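Local coordinates for BepC protein (Bartonella tribocorum, PDB 4WGJ) that probably transfers AMP from ATP to threonine or tyrosine residues of target proteins, with this chain being the N-terminal part that carries the Fic domain, at residues 61-66 against 162-166; 135-139 against 208-212. All coordinates share one frame; numbering follows the deposited sequence.

Contact 1 (61-66 against 162-166); sequences YLSLIH and ANRMF. With GLY (glycine), chain D; ANP (phosphoaminophosphonic acid-adenylate ester), chain B.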
# COMPACT_ATOMS: atom_id res chain seq x y z
N TYR A 61 3.33 11.49 0.18
CA TYR A 61 2.47 11.15 1.31
C TYR A 61 2.38 9.64 1.51
O TYR A 61 2.42 9.14 2.64
CB TYR A 61 1.06 11.74 1.13
CG TYR A 61 0.18 11.56 2.35
CD1 TYR A 61 0.52 12.14 3.58
CD2 TYR A 61 -1.02 10.85 2.28
CE1 TYR A 61 -0.29 11.99 4.70
CE2 TYR A 61 -1.82 10.69 3.39
CZ TYR A 61 -1.46 11.27 4.59
OH TYR A 61 -2.26 11.11 5.70
N LEU A 62 2.24 8.90 0.41
CA LEU A 62 2.22 7.44 0.52
C LEU A 62 3.51 6.92 1.18
O LEU A 62 3.47 6.02 2.04
CB LEU A 62 2.04 6.81 -0.85
CG LEU A 62 1.87 5.29 -0.86
CD1 LEU A 62 0.58 4.87 -0.11
CD2 LEU A 62 1.85 4.77 -2.30
N SER A 63 4.64 7.48 0.77
CA SER A 63 5.92 7.08 1.37
C SER A 63 6.00 7.44 2.84
O SER A 63 6.57 6.71 3.63
CB SER A 63 7.09 7.69 0.61
OG SER A 63 7.27 6.99 -0.62
N LEU A 64 5.40 8.57 3.22
CA LEU A 64 5.37 8.96 4.64
C LEU A 64 4.55 7.95 5.44
O LEU A 64 4.92 7.54 6.55
CB LEU A 64 4.77 10.36 4.81
CG LEU A 64 4.37 10.73 6.25
CD1 LEU A 64 5.59 10.83 7.14
CD2 LEU A 64 3.55 12.03 6.27
N ILE A 65 3.43 7.54 4.86
CA ILE A 65 2.62 6.49 5.47
C ILE A 65 3.44 5.21 5.62
O ILE A 65 3.47 4.60 6.70
CB ILE A 65 1.36 6.21 4.65
CG1 ILE A 65 0.37 7.37 4.85
CG2 ILE A 65 0.73 4.88 5.08
CD1 ILE A 65 -0.82 7.32 3.89
N HIS A 66 4.14 4.83 4.55
CA HIS A 66 4.87 3.58 4.60
C HIS A 66 5.98 3.66 5.66
O HIS A 66 6.17 2.72 6.44
CB HIS A 66 5.44 3.23 3.21
CG HIS A 66 6.00 1.84 3.13
ND1 HIS A 66 7.32 1.56 3.39
CD2 HIS A 66 5.41 0.66 2.82
CE1 HIS A 66 7.53 0.26 3.23
NE2 HIS A 66 6.39 -0.31 2.89
N ALA A 162 -0.02 0.07 3.65
CA ALA A 162 0.15 1.49 3.37
C ALA A 162 -1.01 2.04 2.52
O ALA A 162 -1.51 3.14 2.77
CB ALA A 162 1.47 1.75 2.67
N ASN A 163 -1.43 1.27 1.52
CA ASN A 163 -2.51 1.70 0.64
C ASN A 163 -3.83 1.84 1.40
O ASN A 163 -4.62 2.76 1.16
CB ASN A 163 -2.69 0.69 -0.50
CG ASN A 163 -1.57 0.76 -1.52
OD1 ASN A 163 -0.81 1.72 -1.56
ND2 ASN A 163 -1.48 -0.27 -2.37
N ARG A 164 -4.11 0.89 2.29
CA ARG A 164 -5.35 0.97 3.08
C ARG A 164 -5.33 2.20 3.99
O ARG A 164 -6.34 2.91 4.10
CB ARG A 164 -5.57 -0.32 3.87
CG ARG A 164 -5.82 -1.49 2.91
CD ARG A 164 -6.43 -2.71 3.57
NE ARG A 164 -5.55 -3.32 4.55
CZ ARG A 164 -4.61 -4.22 4.27
NH1 ARG A 164 -4.40 -4.63 3.01
NH2 ARG A 164 -3.87 -4.72 5.25
N MET A 165 -4.20 2.50 4.61
CA MET A 165 -4.12 3.71 5.42
C MET A 165 -4.28 4.98 4.57
O MET A 165 -4.93 5.94 4.98
CB MET A 165 -2.80 3.75 6.21
CG MET A 165 -2.63 5.01 7.03
SD MET A 165 -3.90 5.20 8.32
CE MET A 165 -3.56 3.75 9.31
N PHE A 166 -3.67 4.98 3.38
CA PHE A 166 -3.88 6.10 2.46
C PHE A 166 -5.38 6.35 2.25
O PHE A 166 -5.83 7.50 2.24
CB PHE A 166 -3.18 5.78 1.13
CG PHE A 166 -3.15 6.93 0.14
CD1 PHE A 166 -4.25 7.20 -0.68
CD2 PHE A 166 -1.99 7.67 -0.05
CE1 PHE A 166 -4.20 8.22 -1.62
CE2 PHE A 166 -1.93 8.69 -0.99
CZ PHE A 166 -3.04 8.96 -1.79
N GLY D . -5.76 -8.21 4.75
CA GLY D . -6.64 -7.77 5.82
C GLY D . -7.47 -6.57 5.41
O GLY D . -8.26 -6.03 6.19
OXT GLY D . -7.37 -6.11 4.27
PG ANP B . -1.36 -7.30 3.62
O1G ANP B . -1.62 -6.73 5.06
O2G ANP B . -1.86 -8.72 3.60
O3G ANP B . -2.16 -6.43 2.59
PB ANP B . 1.27 -6.09 2.88
O1B ANP B . 0.75 -4.90 3.62
O2B ANP B . 2.74 -6.43 3.25
N3B ANP B . 0.31 -7.43 3.23
PA ANP B . 2.01 -6.60 0.22
O1A ANP B . 2.19 -8.03 0.58
O2A ANP B . 3.24 -5.87 -0.29
O3A ANP B . 1.27 -5.75 1.34
O5' ANP B . 0.87 -6.53 -0.89
C5' ANP B . -0.40 -7.18 -0.62
C4' ANP B . -1.47 -6.68 -1.55
O4' ANP B . -1.39 -7.38 -2.82
C3' ANP B . -2.90 -6.90 -1.02
O3' ANP B . -3.74 -5.77 -1.24
C2' ANP B . -3.36 -8.12 -1.81
O2' ANP B . -4.78 -8.19 -1.94
C1' ANP B . -2.68 -7.87 -3.15
N9 ANP B . -2.55 -9.08 -3.97
C8 ANP B . -2.28 -10.35 -3.54
N7 ANP B . -2.26 -11.24 -4.49
C5 ANP B . -2.53 -10.51 -5.64
C6 ANP B . -2.66 -10.88 -7.00
N6 ANP B . -2.50 -12.13 -7.44
N1 ANP B . -2.95 -9.90 -7.89
C2 ANP B . -3.11 -8.65 -7.44
N3 ANP B . -3.02 -8.19 -6.19
C4 ANP B . -2.73 -9.18 -5.33
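I65 sends two diverging branches against the facing helix. I65 CG2 fits between A162 and M165, 3.7 Å from the carbonyl O of A162, whereas I65 CD1 lies against the backbone and CB of F166, 3.6 Å from F166 CA. A beta-branched residue suits this place because it presents two separate methyl-bearing arms. A162 is small enough to let the helices close up: its CB lies at the edge of the H66 ring, 4.1 Å from H66 CD2. L62 approaches with CD1, 3.8 Å from CD2 of F166, the two side chains lying about perpendicular; the same methyl also touches N163 OD1. With CG opposite its backbone N (chi1 -172°), F166 swings its ring back toward L62 and Y61, and F166 CE2 meets the edge of the Y61 ring, 4.0 Å from Y61 CD2. The short axes cross at 119°.

Residues 162-166 include the end of the Fic signature, HPFxxGNGRxxR, in which R164 is the last arginine. From the helix flank away from 61-66, R164 grips the gamma-phosphate of the ATP analogue with two nearly straight bonds, NH1 to O3G at 2.9 Å (171°) and NH2 to O1G at 3.0 Å. The phosphate sits at the edge of the guanidinium; over one face, OXT of a bound glycine lies 3.3 Å from R164 NE. Further out, N163 ND2 is hydrogen-bonded to OE2 of E150, whose OE1 is hydrogen-bonded to the nucleotide, and H66 NE2 to the K157 carbonyl within the signature loop. F48 of helix 30-48 packs on Y61, I65 and M165.

Contact 2 (135-139 against 208-212); sequences HQEFA and FEDIT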
# COMPACT_ATOMS: atom_id res chain seq x y z
N HIS A 135 -21.97 9.58 -0.29
CA HIS A 135 -21.51 8.25 0.10
C HIS A 135 -21.18 7.39 -1.12
O HIS A 135 -20.08 6.83 -1.23
CB HIS A 135 -22.57 7.55 0.96
CG HIS A 135 -22.40 6.07 1.05
ND1 HIS A 135 -21.35 5.48 1.72
CD2 HIS A 135 -23.14 5.05 0.55
CE1 HIS A 135 -21.45 4.17 1.63
NE2 HIS A 135 -22.52 3.88 0.92
N GLN A 136 -22.14 7.30 -2.03
CA GLN A 136 -22.03 6.44 -3.20
C GLN A 136 -20.92 6.91 -4.13
O GLN A 136 -20.13 6.11 -4.63
CB GLN A 136 -23.35 6.39 -3.96
CG GLN A 136 -23.33 5.42 -5.11
CD GLN A 136 -22.98 4.01 -4.65
OE1 GLN A 136 -23.74 3.39 -3.91
NE2 GLN A 136 -21.83 3.52 -5.09
N GLU A 137 -20.87 8.22 -4.35
CA GLU A 137 -19.85 8.81 -5.22
C GLU A 137 -18.46 8.63 -4.64
O GLU A 137 -17.51 8.33 -5.37
CB GLU A 137 -20.13 10.30 -5.44
CG GLU A 137 -21.40 10.58 -6.22
CD GLU A 137 -21.86 12.01 -6.08
OE1 GLU A 137 -21.32 12.72 -5.20
OE2 GLU A 137 -22.75 12.43 -6.84
N PHE A 138 -18.32 8.83 -3.34
CA PHE A 138 -17.01 8.64 -2.73
C PHE A 138 -16.58 7.18 -2.83
O PHE A 138 -15.44 6.89 -3.17
CB PHE A 138 -16.98 9.06 -1.26
CG PHE A 138 -15.66 8.78 -0.60
CD1 PHE A 138 -14.62 9.69 -0.72
CD2 PHE A 138 -15.44 7.60 0.09
CE1 PHE A 138 -13.38 9.43 -0.14
CE2 PHE A 138 -14.21 7.33 0.66
CZ PHE A 138 -13.19 8.25 0.55
N ALA A 139 -17.49 6.26 -2.53
CA ALA A 139 -17.14 4.84 -2.53
C ALA A 139 -16.67 4.41 -3.92
O ALA A 139 -15.70 3.65 -4.06
CB ALA A 139 -18.32 4.01 -2.08
N PHE A 208 -15.73 -1.22 -1.28
CA PHE A 208 -15.72 0.17 -0.82
C PHE A 208 -17.10 0.68 -0.44
O PHE A 208 -17.23 1.53 0.44
CB PHE A 208 -15.02 1.07 -1.85
CG PHE A 208 -13.54 1.11 -1.65
CD1 PHE A 208 -12.74 0.07 -2.10
CD2 PHE A 208 -12.95 2.13 -0.90
CE1 PHE A 208 -11.37 0.07 -1.86
CE2 PHE A 208 -11.59 2.13 -0.66
CZ PHE A 208 -10.79 1.10 -1.14
N GLU A 209 -18.15 0.14 -1.06
CA GLU A 209 -19.50 0.45 -0.60
C GLU A 209 -19.69 -0.08 0.83
O GLU A 209 -20.33 0.57 1.67
CB GLU A 209 -20.55 -0.15 -1.55
CG GLU A 209 -21.95 -0.24 -0.98
CD GLU A 209 -22.53 1.12 -0.65
OE1 GLU A 209 -22.19 2.09 -1.36
OE2 GLU A 209 -23.31 1.21 0.33
N ASP A 210 -19.11 -1.24 1.12
CA ASP A 210 -19.32 -1.90 2.40
C ASP A 210 -18.53 -1.26 3.54
O ASP A 210 -18.91 -1.39 4.71
CB ASP A 210 -18.96 -3.39 2.31
CG ASP A 210 -19.94 -4.18 1.44
OD1 ASP A 210 -21.10 -3.76 1.30
OD2 ASP A 210 -19.54 -5.25 0.92
N ILE A 211 -17.43 -0.57 3.22
CA ILE A 211 -16.55 -0.05 4.27
C ILE A 211 -16.62 1.47 4.44
O ILE A 211 -16.00 2.01 5.36
CB ILE A 211 -15.08 -0.44 4.00
CG1 ILE A 211 -14.54 0.31 2.78
CG2 ILE A 211 -14.93 -1.96 3.86
CD1 ILE A 211 -13.07 0.01 2.45
N THR A 212 -17.37 2.14 3.57
CA THR A 212 -17.51 3.60 3.61
C THR A 212 -18.78 4.03 4.37
O THR A 212 -19.87 3.53 4.09
CB THR A 212 -17.56 4.17 2.17
OG1 THR A 212 -16.29 3.95 1.54
CG2 THR A 212 -17.87 5.67 2.17
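H135 leans across to E209 and T212, its CG opposite the backbone N (chi1 162°). Beyond CB the ring slips in edge first. On one flank H135 CD2 passes 3.6 Å from E209 OE1; on the other, H135 ND1 lies 3.5 Å from the methyl CG2 of T212, and H135 CE1 comes within 3.0 Å of the T212 carbonyl O. At the tip, H135 NE2 donates to E209 OE2 over 2.8 Å, almost straight at 176°. The acceptor lies in the ring plane; OE2 is met on its syn side, but 30° out of the carboxylate plane, the carboxylate standing nearly perpendicular to the imidazole. Such a carboxylate would be expected to favour the protonated ring.

Deeper in, methyls, an aromatic ring and backbone carbonyls pack together. T212 CG2 also touches F138 CD2 at 3.7 Å, while OG1 turns back to hydrogen-bond the F208 carbonyl; threonine thus presents its methyl to H135 and F138 and satisfies its hydroxyl within its own segment. Small A139 lets the backbones approach, its CB resting against the F208 carbonyl, and F208 CB lies 3.5 Å from A139 O. The arrangement is a His-carboxylate hydrogen bond at the margin of a helix-helix packing, pinning the start of helix 135-152 to the end of helix 202-211, where the chain enters strand 212-214.

How the contacts relate
From the N terminus, helix 59-70 contributes 61-66, but its partner comes only after 95 intervening residues, when contact 1 closes on helix 159-174. Inside that loop the chain has already laid down 135-139, the start of helix 135-152, whose own partner, 208-212, follows after 162-166. The two loops therefore cross. Helices 135-152 and 159-174 are consecutive, flanking the signature loop, so each contact fixes one of them to a more distant element: contact 1 to the early helix 59-70, contact 2 to the late helix 202-211. Their centres are about 20 Å apart, with contact 1 in the core and contact 2 nearer the periphery.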